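Long-range contact in PaaA (Enterobacter agglomerans, PDB 5FF5), which probably activates a carboxylate by adenylation, as in the ThiF-like E1 family, on the way to the bicyclic core of pantocin A: residues F138-Q150 / S170-D182. Sequence-based numbering, arbitrary orientation.
Sequences FGMGGWGTWCALQ and SNINRQVLYRTDD. With SO4 (sulfate ion), chain C.
The indole of Trp146 has Val176 over one face, with CG1 3.9 Å from the centroid of the five-membered ring, a CH-pi contact. Gly142 O lies in plane at its edge; Arg174 O, 18° out of the ring plane, accepts a 2.7 Å hydrogen bond from Trp146 NE1. At the Tyr178 ring, Gln175 OE1 lies in plane at the edge and Thr145 CG2 approaches obliquely. The Arg174 guanidinium presents an edge to a sulfate, probably from the crystallisation liquor, which sits at the N-terminus of helix 142-153 and may mimic a nucleotide phosphate; a second sulfate forms a salt bridge with Arg174 NH2. The beta turn 175-178 packs on the first turns of this helix, whose start carries the last glycine of a Gly139-Gly141-Gly144 pattern consistent with the Rossmann-type nucleotide loop of ThiF-like adenylating enzymes. Helix 326-345 also touches Trp146. Leu177 CG lies near Thr145 O, and its CD1 is 3.7 Å from Ala148 CB, while Leu149 CD2 meets Val176 CG1. Thr145 OG1, turned by chi1 48° to face Gln175 and Val176, accepts a weak hydrogen bond from Val176 N (3.3 Å, 134°). Gln175 OE1 is hydrogen-bonded to Lys187 NZ. Gly142 N, just past the N-cap Gly141, donates to both O4 and O2 of the first sulfate, and Arg174 NE reaches the same O2 at 2.9 Å.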
ATOM      1  N   PHE A 138       0.101 -18.862   4.964  1.00 46.75           N
ATOM      2  CA  PHE A 138      -0.244 -19.530   6.197  1.00 42.09           C
ATOM      3  C   PHE A 138      -0.820 -18.544   7.179  1.00 42.09           C
ATOM      4  O   PHE A 138      -0.089 -17.867   7.872  1.00 54.31           O
ATOM      5  CB  PHE A 138       0.986 -20.257   6.770  1.00 42.40           C
ATOM      6  CG  PHE A 138       1.313 -21.529   6.040  1.00 42.36           C
ATOM      7  CD1 PHE A 138       0.767 -22.734   6.452  1.00 46.89           C
ATOM      8  CD2 PHE A 138       2.106 -21.512   4.911  1.00 42.09           C
ATOM      9  CE1 PHE A 138       1.028 -23.893   5.769  1.00 44.55           C
ATOM     10  CE2 PHE A 138       2.368 -22.660   4.222  1.00 42.09           C
ATOM     11  CZ  PHE A 138       1.833 -23.855   4.652  1.00 49.42           C
ATOM     12  N   GLY A 139      -2.139 -18.463   7.227  1.00 42.09           N
ATOM     13  CA  GLY A 139      -2.813 -17.619   8.198  1.00 49.52           C
ATOM     14  C   GLY A 139      -3.456 -16.392   7.566  1.00 58.97           C
ATOM     15  O   GLY A 139      -2.776 -15.594   6.910  1.00 54.57           O
HETATM   16  N   MSE A 140      -4.762 -16.229   7.762  1.00 49.25           N
HETATM   17  CA  MSE A 140      -5.461 -15.099   7.170  1.00 50.69           C
HETATM   18  C   MSE A 140      -5.853 -14.031   8.201  1.00 56.17           C
HETATM   19  O   MSE A 140      -6.967 -13.496   8.188  1.00 55.81           O
HETATM   20  CB  MSE A 140      -6.680 -15.597   6.405  1.00 49.78           C
HETATM   21  CG  MSE A 140      -6.310 -16.428   5.171  1.00 59.75           C
HETATM   22 SE   MSE A 140      -5.411 -15.423   3.728  1.00 65.12          SE
HETATM   23  CE  MSE A 140      -3.606 -16.050   4.052  1.00 48.90           C
ATOM     24  N   GLY A 141      -4.915 -13.733   9.091  1.00 48.21           N
ATOM     25  CA  GLY A 141      -5.006 -12.584   9.970  1.00 52.15           C
ATOM     26  C   GLY A 141      -4.699 -11.314   9.190  1.00 58.33           C
ATOM     27  O   GLY A 141      -4.837 -11.271   7.960  1.00 50.84           O
ATOM     28  N   GLY A 142      -4.355 -10.258   9.922  1.00 56.52           N
ATOM     29  CA  GLY A 142      -3.985  -8.989   9.335  1.00 52.60           C
ATOM     30  C   GLY A 142      -2.963  -9.082   8.213  1.00 56.52           C
ATOM     31  O   GLY A 142      -3.282  -8.793   7.061  1.00 55.96           O
ATOM     32  N   TRP A 143      -1.727  -9.461   8.529  1.00 58.90           N
ATOM     33  CA  TRP A 143      -0.697  -9.502   7.494  1.00 57.22           C
ATOM     34  C   TRP A 143      -1.170 -10.409   6.363  1.00 54.84           C
ATOM     35  O   TRP A 143      -0.932 -10.133   5.193  1.00 55.39           O
ATOM     36  CB  TRP A 143       0.650  -9.990   8.055  1.00 48.85           C
ATOM     37  CG  TRP A 143       0.666 -11.406   8.556  1.00 60.75           C
ATOM     38  CD1 TRP A 143       0.404 -11.838   9.835  1.00 71.04           C
ATOM     39  CD2 TRP A 143       1.014 -12.585   7.800  1.00 68.56           C
ATOM     40  NE1 TRP A 143       0.541 -13.214   9.911  1.00 70.21           N
ATOM     41  CE2 TRP A 143       0.919 -13.697   8.684  1.00 62.92           C
ATOM     42  CE3 TRP A 143       1.385 -12.813   6.465  1.00 54.74           C
ATOM     43  CZ2 TRP A 143       1.188 -15.009   8.274  1.00 48.01           C
ATOM     44  CZ3 TRP A 143       1.652 -14.130   6.060  1.00 59.62           C
ATOM     45  CH2 TRP A 143       1.548 -15.206   6.966  1.00 52.02           C
ATOM     46  N   GLY A 144      -1.909 -11.448   6.738  1.00 54.10           N
ATOM     47  CA  GLY A 144      -2.361 -12.474   5.822  1.00 46.73           C
ATOM     48  C   GLY A 144      -3.338 -12.041   4.761  1.00 52.43           C
ATOM     49  O   GLY A 144      -3.200 -12.418   3.598  1.00 48.76           O
ATOM     50  N   THR A 145      -4.335 -11.258   5.166  1.00 58.42           N
ATOM     51  CA  THR A 145      -5.386 -10.801   4.254  1.00 47.91           C
ATOM     52  C   THR A 145      -4.897  -9.788   3.222  1.00 49.64           C
ATOM     53  O   THR A 145      -5.371  -9.772   2.091  1.00 58.42           O
ATOM     54  CB  THR A 145      -6.553 -10.146   5.027  1.00 49.25           C
ATOM     55  OG1 THR A 145      -6.044  -9.199   5.971  1.00 51.77           O
ATOM     56  CG2 THR A 145      -7.357 -11.183   5.774  1.00 54.93           C
ATOM     57  N   TRP A 146      -3.948  -8.941   3.601  1.00 53.05           N
ATOM     58  CA  TRP A 146      -3.456  -7.923   2.680  1.00 48.14           C
ATOM     59  C   TRP A 146      -2.558  -8.522   1.626  1.00 44.58           C
ATOM     60  O   TRP A 146      -2.576  -8.081   0.482  1.00 44.31           O
ATOM     61  CB  TRP A 146      -2.723  -6.824   3.436  1.00 48.95           C
ATOM     62  CG  TRP A 146      -3.637  -5.968   4.226  1.00 49.82           C
ATOM     63  CD1 TRP A 146      -4.088  -6.194   5.488  1.00 48.22           C
ATOM     64  CD2 TRP A 146      -4.223  -4.740   3.805  1.00 55.29           C
ATOM     65  NE1 TRP A 146      -4.924  -5.184   5.879  1.00 42.23           N
ATOM     66  CE2 TRP A 146      -5.023  -4.275   4.862  1.00 43.30           C
ATOM     67  CE3 TRP A 146      -4.139  -3.975   2.633  1.00 52.53           C
ATOM     68  CZ2 TRP A 146      -5.735  -3.091   4.791  1.00 48.69           C
ATOM     69  CZ3 TRP A 146      -4.854  -2.805   2.558  1.00 53.56           C
ATOM     70  CH2 TRP A 146      -5.640  -2.370   3.634  1.00 53.48           C
ATOM     71  N   CYS A 147      -1.777  -9.526   2.006  1.00 42.09           N
ATOM     72  CA  CYS A 147      -0.911 -10.189   1.041  1.00 45.92           C
ATOM     73  C   CYS A 147      -1.712 -10.945  -0.015  1.00 52.06           C
ATOM     74  O   CYS A 147      -1.376 -10.909  -1.198  1.00 55.41           O
ATOM     75  CB  CYS A 147       0.053 -11.150   1.723  1.00 42.09           C
ATOM     76  SG  CYS A 147       1.410 -10.383   2.615  1.00 62.50           S
ATOM     77  N   ALA A 148      -2.748 -11.660   0.411  1.00 47.25           N
ATOM     78  CA  ALA A 148      -3.592 -12.376  -0.534  1.00 46.52           C
ATOM     79  C   ALA A 148      -4.171 -11.400  -1.548  1.00 48.65           C
ATOM     80  O   ALA A 148      -4.146 -11.640  -2.765  1.00 42.61           O
ATOM     81  CB  ALA A 148      -4.706 -13.116   0.190  1.00 44.74           C
ATOM     82  N   LEU A 149      -4.680 -10.291  -1.023  1.00 42.09           N
ATOM     83  CA  LEU A 149      -5.354  -9.310  -1.836  1.00 42.09           C
ATOM     84  C   LEU A 149      -4.477  -8.783  -2.948  1.00 49.30           C
ATOM     85  O   LEU A 149      -4.813  -8.928  -4.122  1.00 52.24           O
ATOM     86  CB  LEU A 149      -5.827  -8.144  -0.987  1.00 50.70           C
ATOM     87  CG  LEU A 149      -6.582  -7.112  -1.826  1.00 46.25           C
ATOM     88  CD1 LEU A 149      -7.641  -7.790  -2.696  1.00 42.09           C
ATOM     89  CD2 LEU A 149      -7.179  -6.049  -0.953  1.00 45.28           C
ATOM     90  N   GLN A 150      -3.359  -8.161  -2.576  1.00 53.57           N
ATOM     91  CA  GLN A 150      -2.499  -7.489  -3.553  1.00 52.74           C
ATOM     92  C   GLN A 150      -1.896  -8.474  -4.535  1.00 52.50           C
ATOM     93  O   GLN A 150      -1.694  -8.137  -5.706  1.00 49.58           O
ATOM     94  CB  GLN A 150      -1.396  -6.692  -2.844  1.00 48.41           C
ATOM     95  CG  GLN A 150      -1.896  -5.438  -2.145  1.00 42.60           C
ATOM     96  CD  GLN A 150      -0.815  -4.720  -1.368  1.00 45.98           C
ATOM     97  OE1 GLN A 150       0.368  -4.836  -1.677  1.00 53.97           O
ATOM     98  NE2 GLN A 150      -1.217  -3.963  -0.356  1.00 45.26           N
ATOM     99  N   SER A 170     -14.440  -7.752  15.190  1.00 52.52           N
ATOM    100  CA  SER A 170     -13.219  -6.977  15.419  1.00 57.67           C
ATOM    101  C   SER A 170     -12.160  -7.192  14.324  1.00 61.94           C
ATOM    102  O   SER A 170     -11.182  -6.444  14.247  1.00 64.41           O
ATOM    103  CB  SER A 170     -12.606  -7.296  16.784  1.00 52.68           C
ATOM    104  OG  SER A 170     -12.280  -8.659  16.885  1.00 63.90           O
ATOM    105  N   ASN A 171     -12.355  -8.195  13.472  1.00 50.84           N
ATOM    106  CA  ASN A 171     -11.424  -8.428  12.379  1.00 50.95           C
ATOM    107  C   ASN A 171     -11.598  -7.415  11.243  1.00 58.88           C
ATOM    108  O   ASN A 171     -10.689  -7.184  10.432  1.00 52.83           O
ATOM    109  CB  ASN A 171     -11.584  -9.847  11.842  1.00 54.52           C
ATOM    110  CG  ASN A 171     -11.199 -10.895  12.856  1.00 57.94           C
ATOM    111  OD1 ASN A 171     -10.617 -10.584  13.899  1.00 59.31           O
ATOM    112  ND2 ASN A 171     -11.500 -12.154  12.545  1.00 54.94           N
ATOM    113  N   ILE A 172     -12.789  -6.834  11.182  1.00 63.50           N
ATOM    114  CA  ILE A 172     -13.162  -5.926  10.115  1.00 54.01           C
ATOM    115  C   ILE A 172     -12.315  -4.650  10.044  1.00 60.75           C
ATOM    116  O   ILE A 172     -12.153  -4.092   8.958  1.00 66.78           O
ATOM    117  CB  ILE A 172     -14.637  -5.566  10.235  1.00 53.20           C
ATOM    118  CG1 ILE A 172     -15.433  -6.847  10.156  1.00 57.02           C
ATOM    119  CG2 ILE A 172     -15.090  -4.777   9.044  1.00 69.23           C
ATOM    120  CD1 ILE A 172     -15.032  -7.669   8.954  1.00 57.72           C
ATOM    121  N   ASN A 173     -11.780  -4.166  11.163  1.00 51.06           N
ATOM    122  CA  ASN A 173     -10.965  -2.951  11.077  1.00 51.54           C
ATOM    123  C   ASN A 173      -9.615  -3.136  10.353  1.00 47.65           C
ATOM    124  O   ASN A 173      -9.063  -2.176   9.833  1.00 53.38           O
ATOM    125  CB  ASN A 173     -10.741  -2.340  12.471  1.00 43.93           C
ATOM    126  CG  ASN A 173      -9.712  -3.092  13.289  1.00 57.54           C
ATOM    127  OD1 ASN A 173      -9.570  -4.308  13.167  1.00 60.60           O
ATOM    128  ND2 ASN A 173      -8.982  -2.368  14.131  1.00 54.23           N
ATOM    129  N   ARG A 174      -9.071  -4.347  10.315  1.00 50.58           N
ATOM    130  CA  ARG A 174      -7.723  -4.524   9.763  1.00 55.79           C
ATOM    131  C   ARG A 174      -7.576  -5.648   8.731  1.00 57.73           C
ATOM    132  O   ARG A 174      -6.678  -5.603   7.890  1.00 55.72           O
ATOM    133  CB  ARG A 174      -6.713  -4.763  10.897  1.00 50.20           C
ATOM    134  CG  ARG A 174      -7.150  -5.784  11.908  1.00 52.81           C
ATOM    135  CD  ARG A 174      -6.026  -6.153  12.844  1.00 57.93           C
ATOM    136  NE  ARG A 174      -6.388  -7.287  13.698  1.00 61.43           N
ATOM    137  CZ  ARG A 174      -7.493  -7.350  14.436  1.00 60.92           C
ATOM    138  NH1 ARG A 174      -8.342  -6.332  14.447  1.00 65.11           N
ATOM    139  NH2 ARG A 174      -7.744  -8.424  15.177  1.00 64.81           N
ATOM    140  N   GLN A 175      -8.417  -6.673   8.815  1.00 50.95           N
ATOM    141  CA  GLN A 175      -8.320  -7.785   7.885  1.00 48.06           C
ATOM    142  C   GLN A 175      -9.213  -7.495   6.679  1.00 53.01           C
ATOM    143  O   GLN A 175     -10.428  -7.685   6.751  1.00 59.29           O
ATOM    144  CB  GLN A 175      -8.721  -9.074   8.599  1.00 57.54           C
ATOM    145  CG  GLN A 175      -8.176  -9.157  10.046  1.00 53.70           C
ATOM    146  CD  GLN A 175      -8.208 -10.562  10.632  1.00 54.31           C
ATOM    147  OE1 GLN A 175      -8.575 -11.522   9.956  1.00 61.73           O
ATOM    148  NE2 GLN A 175      -7.815 -10.685  11.895  1.00 52.79           N
ATOM    149  N   VAL A 176      -8.595  -7.079   5.568  1.00 53.58           N
ATOM    150  CA  VAL A 176      -9.275  -6.429   4.421  1.00 48.88           C
ATOM    151  C   VAL A 176     -10.126  -7.303   3.496  1.00 53.91           C
ATOM    152  O   VAL A 176     -10.954  -6.775   2.748  1.00 52.16           O
ATOM    153  CB  VAL A 176      -8.240  -5.703   3.517  1.00 56.00           C
ATOM    154  CG1 VAL A 176      -7.336  -6.703   2.784  1.00 48.67           C
ATOM    155  CG2 VAL A 176      -8.940  -4.783   2.527  1.00 50.61           C
ATOM    156  N   LEU A 177      -9.909  -8.621   3.522  1.00 56.66           N
ATOM    157  CA  LEU A 177     -10.652  -9.559   2.673  1.00 46.19           C
ATOM    158  C   LEU A 177     -12.038  -9.854   3.235  1.00 49.67           C
ATOM    159  O   LEU A 177     -12.845 -10.533   2.586  1.00 42.09           O
ATOM    160  CB  LEU A 177      -9.879 -10.867   2.525  1.00 42.09           C
ATOM    161  CG  LEU A 177      -8.688 -10.859   1.594  1.00 42.09           C
ATOM    162  CD1 LEU A 177      -8.124 -12.241   1.450  1.00 42.09           C
ATOM    163  CD2 LEU A 177      -9.157 -10.361   0.250  1.00 54.22           C
ATOM    164  N   TYR A 178     -12.300  -9.341   4.441  1.00 47.19           N
ATOM    165  CA  TYR A 178     -13.540  -9.622   5.150  1.00 51.64           C
ATOM    166  C   TYR A 178     -14.354  -8.350   5.332  1.00 52.00           C
ATOM    167  O   TYR A 178     -13.889  -7.388   5.937  1.00 55.08           O
ATOM    168  CB  TYR A 178     -13.257 -10.250   6.525  1.00 49.20           C
ATOM    169  CG  TYR A 178     -12.188 -11.312   6.534  1.00 42.09           C
ATOM    170  CD1 TYR A 178     -12.148 -12.296   5.571  1.00 42.09           C
ATOM    171  CD2 TYR A 178     -11.208 -11.323   7.514  1.00 50.66           C
ATOM    172  CE1 TYR A 178     -11.155 -13.259   5.579  1.00 48.35           C
ATOM    173  CE2 TYR A 178     -10.210 -12.288   7.534  1.00 47.08           C
ATOM    174  CZ  TYR A 178     -10.187 -13.255   6.564  1.00 49.27           C
ATOM    175  OH  TYR A 178      -9.196 -14.221   6.574  1.00 53.17           O
ATOM    176  N   ARG A 179     -15.590  -8.376   4.848  0.66 53.95           N
ATOM    177  CA  ARG A 179     -16.495  -7.244   4.966  0.66 54.25           C
ATOM    178  C   ARG A 179     -17.552  -7.547   6.005  0.66 54.61           C
ATOM    179  O   ARG A 179     -17.655  -8.680   6.454  0.66 59.83           O
ATOM    180  CB  ARG A 179     -17.144  -6.926   3.621  0.66 59.24           C
ATOM    181  CG  ARG A 179     -16.175  -6.380   2.567  0.66 56.79           C
ATOM    182  CD  ARG A 179     -16.452  -7.016   1.207  0.66 61.47           C
ATOM    183  NE  ARG A 179     -16.105  -6.127   0.101  0.66 60.49           N
ATOM    184  CZ  ARG A 179     -16.986  -5.508  -0.678  0.66 52.57           C
ATOM    185  NH1 ARG A 179     -18.290  -5.649  -0.481  0.66 52.11           N
ATOM    186  NH2 ARG A 179     -16.550  -4.728  -1.648  0.66 57.35           N
ATOM    187  N   THR A 180     -18.323  -6.541   6.404  1.00 53.52           N
ATOM    188  CA  THR A 180     -19.305  -6.712   7.476  1.00 48.24           C
ATOM    189  C   THR A 180     -20.237  -7.910   7.284  1.00 50.43           C
ATOM    190  O   THR A 180     -20.474  -8.659   8.215  1.00 52.05           O
ATOM    191  CB  THR A 180     -20.149  -5.468   7.639  1.00 46.27           C
ATOM    192  OG1 THR A 180     -19.283  -4.328   7.702  1.00 54.80           O
ATOM    193  CG2 THR A 180     -20.941  -5.545   8.918  1.00 42.09           C
ATOM    194  N   ASP A 181     -20.699  -8.146   6.065  1.00 55.24           N
ATOM    195  CA  ASP A 181     -21.561  -9.292   5.816  1.00 49.84           C
ATOM    196  C   ASP A 181     -20.832 -10.622   5.979  1.00 55.13           C
ATOM    197  O   ASP A 181     -21.465 -11.682   5.979  1.00 56.16           O
ATOM    198  CB  ASP A 181     -22.152  -9.228   4.404  1.00 45.74           C
ATOM    199  CG  ASP A 181     -23.570  -8.659   4.378  1.00 79.62           C
ATOM    200  OD1 ASP A 181     -24.253  -8.677   5.435  1.00 72.08           O
ATOM    201  OD2 ASP A 181     -24.014  -8.215   3.288  1.00 80.78           O
ATOM    202  N   ASP A 182     -19.515 -10.576   6.145  1.00 48.09           N
ATOM    203  CA  ASP A 182     -18.733 -11.804   6.211  1.00 52.43           C
ATOM    204  C   ASP A 182     -18.582 -12.353   7.632  1.00 56.48           C
ATOM    205  O   ASP A 182     -18.076 -13.463   7.822  1.00 50.61           O
ATOM    206  CB  ASP A 182     -17.366 -11.573   5.563  1.00 51.97           C
ATOM    207  CG  ASP A 182     -17.469 -11.361   4.050  1.00 62.70           C
ATOM    208  OD1 ASP A 182     -18.366 -11.973   3.433  1.00 65.15           O
ATOM    209  OD2 ASP A 182     -16.702 -10.538   3.484  1.00 63.25           O
TER
HETATM  210  S   SO4 C 401      -3.899  -9.838  13.284  1.00 82.45           S
HETATM  211  O1  SO4 C 401      -3.313  -8.499  13.422  1.00 62.59           O
HETATM  212  O2  SO4 C 401      -5.200  -9.734  12.637  1.00 76.90           O
HETATM  213  O3  SO4 C 401      -4.134 -10.474  14.587  1.00 75.40           O
HETATM  214  O4  SO4 C 401      -3.015 -10.658  12.448  1.00 68.31           O